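Local coordinates for protein ethyl acetate hydrolase (Pseudomonas veronii, PDB 5EFZ) that hydrolyses ethyl acetate to ethanol and acetate, a step in the breakdown of short-chain methyl ketones such as 2-butanone, at residues A[284-287]-A[288-292]. Numbering follows the deposited sequence.
Sequences GDLA and KALGR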
ATOM      1  N   GLY A 284     -17.644  22.766   1.014  1.00 30.78           N
ATOM      2  CA  GLY A 284     -16.385  22.177   1.451  1.00 29.16           C
ATOM      3  C   GLY A 284     -16.318  21.913   2.944  1.00 29.65           C
ATOM      4  O   GLY A 284     -15.301  21.440   3.468  1.00 31.28           O
ATOM      5  N   ASP A 285     -17.404  22.241   3.632  1.00 29.13           N
ATOM      6  CA  ASP A 285     -17.508  22.079   5.074  1.00 28.84           C
ATOM      7  C   ASP A 285     -18.058  20.693   5.380  1.00 28.43           C
ATOM      8  O   ASP A 285     -19.270  20.481   5.355  1.00 25.95           O
ATOM      9  CB  ASP A 285     -18.412  23.172   5.669  1.00 29.32           C
ATOM     10  CG  ASP A 285     -18.440  23.157   7.188  1.00 32.49           C
ATOM     11  OD1 ASP A 285     -18.053  22.146   7.809  1.00 32.36           O
ATOM     12  OD2 ASP A 285     -18.900  24.153   7.769  1.00 34.74           O
ATOM     13  N   LEU A 286     -17.168  19.745   5.660  1.00 26.93           N
ATOM     14  CA  LEU A 286     -17.600  18.362   5.864  1.00 24.70           C
ATOM     15  C   LEU A 286     -18.465  18.181   7.110  1.00 24.93           C
ATOM     16  O   LEU A 286     -19.433  17.410   7.089  1.00 23.84           O
ATOM     17  CB  LEU A 286     -16.379  17.430   5.953  1.00 22.61           C
ATOM     18  CG  LEU A 286     -16.683  15.931   6.094  1.00 22.66           C
ATOM     19  CD1 LEU A 286     -17.609  15.439   4.969  1.00 21.89           C
ATOM     20  CD2 LEU A 286     -15.366  15.120   6.043  1.00 25.28           C
ATOM     21  N   ALA A 287     -18.106  18.852   8.203  1.00 27.43           N
ATOM     22  CA  ALA A 287     -18.893  18.757   9.438  1.00 28.74           C
ATOM     23  C   ALA A 287     -20.346  19.205   9.205  1.00 26.82           C
ATOM     24  O   ALA A 287     -21.293  18.613   9.743  1.00 27.08           O
ATOM     25  CB  ALA A 287     -18.258  19.591  10.544  1.00 31.14           C
ATOM     26  N   LYS A 288     -20.516  20.247   8.402  1.00 26.97           N
ATOM     27  CA  LYS A 288     -21.855  20.750   8.080  1.00 29.76           C
ATOM     28  C   LYS A 288     -22.643  19.753   7.239  1.00 27.47           C
ATOM     29  O   LYS A 288     -23.829  19.534   7.480  1.00 27.60           O
ATOM     30  CB  LYS A 288     -21.770  22.079   7.334  1.00 34.84           C
ATOM     31  CG  LYS A 288     -23.109  22.726   7.158  1.00 41.44           C
ATOM     32  CD  LYS A 288     -23.005  24.064   6.462  1.00 48.13           C
ATOM     33  CE  LYS A 288     -24.390  24.635   6.191  1.00 54.91           C
ATOM     34  NZ  LYS A 288     -24.330  25.922   5.417  1.00 59.19           N
ATOM     35  N   ALA A 289     -21.983  19.158   6.250  1.00 24.00           N
ATOM     36  CA  ALA A 289     -22.594  18.130   5.407  1.00 23.34           C
ATOM     37  C   ALA A 289     -23.001  16.895   6.200  1.00 26.16           C
ATOM     38  O   ALA A 289     -24.121  16.403   6.053  1.00 26.36           O
ATOM     39  CB  ALA A 289     -21.627  17.709   4.277  1.00 21.24           C
ATOM     40  N   LEU A 290     -22.077  16.356   6.998  1.00 22.07           N
ATOM     41  CA  LEU A 290     -22.392  15.169   7.784  1.00 22.79           C
ATOM     42  C   LEU A 290     -23.426  15.466   8.882  1.00 23.57           C
ATOM     43  O   LEU A 290     -24.169  14.571   9.296  1.00 24.44           O
ATOM     44  CB  LEU A 290     -21.120  14.574   8.410  1.00 21.36           C
ATOM     45  CG  LEU A 290     -20.154  14.013   7.362  1.00 20.63           C
ATOM     46  CD1 LEU A 290     -18.870  13.449   8.013  1.00 22.51           C
ATOM     47  CD2 LEU A 290     -20.813  12.939   6.469  1.00 19.09           C
ATOM     48  N   GLY A 291     -23.455  16.708   9.350  1.00 24.77           N
ATOM     49  CA  GLY A 291     -24.440  17.139  10.338  1.00 25.98           C
ATOM     50  C   GLY A 291     -25.863  17.137   9.804  1.00 28.84           C
ATOM     51  O   GLY A 291     -26.821  17.164  10.594  1.00 29.94           O
ATOM     52  N   ARG A 292     -26.014  17.127   8.475  1.00 26.06           N
ATOM     53  CA  ARG A 292     -27.337  17.041   7.824  1.00 29.47           C
ATOM     54  C   ARG A 292     -27.962  15.636   7.907  1.00 26.41           C
ATOM     55  O   ARG A 292     -29.172  15.469   7.696  1.00 25.39           O
ATOM     56  CB  ARG A 292     -27.231  17.440   6.339  1.00 32.71           C
ATOM     57  CG  ARG A 292     -27.172  18.933   6.111  1.00 41.02           C
ATOM     58  CD  ARG A 292     -26.769  19.293   4.676  1.00 46.94           C
ATOM     59  NE  ARG A 292     -27.521  18.569   3.653  1.00 51.60           N
ATOM     60  CZ  ARG A 292     -27.696  19.007   2.405  1.00 55.91           C
ATOM     61  NH1 ARG A 292     -27.206  20.192   2.032  1.00 56.61           N
ATOM     62  NH2 ARG A 292     -28.395  18.279   1.538  1.00 56.24           N
TER
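D285 caps the short helix 286-290 by taking the backbone NH of K288 onto its carboxylate. The bond from K288 N to D285 OD1 is 3.2 Å long. It is fairly straight at hydrogen (159°), but the NH comes from above the carboxylate plane, not within it. D285 CG stands anti to its own backbone N (chi1 -174°), which brings the carboxylate to the start of the helix, within reach of K288 N. There it also lies against the K288 side chain, with D285 CG 3.5 Å from K288 CB. The two side chains cross at about a right angle. K288 then runs on fully extended, and its NZ remains 6.2 Å from D285 OD2. The pair is therefore an N-cap, with the carboxylate resting on K288 CB, and no salt bridge forms. With an alanine at D285, the NH of K288 would probably lose this acceptor and one side of K288 CB would be uncovered.

The main chain of D285 takes part too: its O accepts from A289 N, and also from T282 OG1. One residue on, L290 N gives a nearly linear bond of 2.8 Å to L286 O. The side chains of these two leucines meet on the same flank of the helix. L286 CD1 packs on L290 CG at 3.8 Å, and L290 CD1 reaches back to L286 CG. The next bond, from G291 N to A287 O, is more bent (140°).

The helix lies just before strand 296-300 of the alpha/beta-hydrolase sheet, away from the probable active-site residues. Both leucines touch E316 of helix 310-317; L286 also meets the loop residues R179 and V278, and L290 meets A178. Past the helix, R292 NH2 bonds to V162 O of helix 152-163.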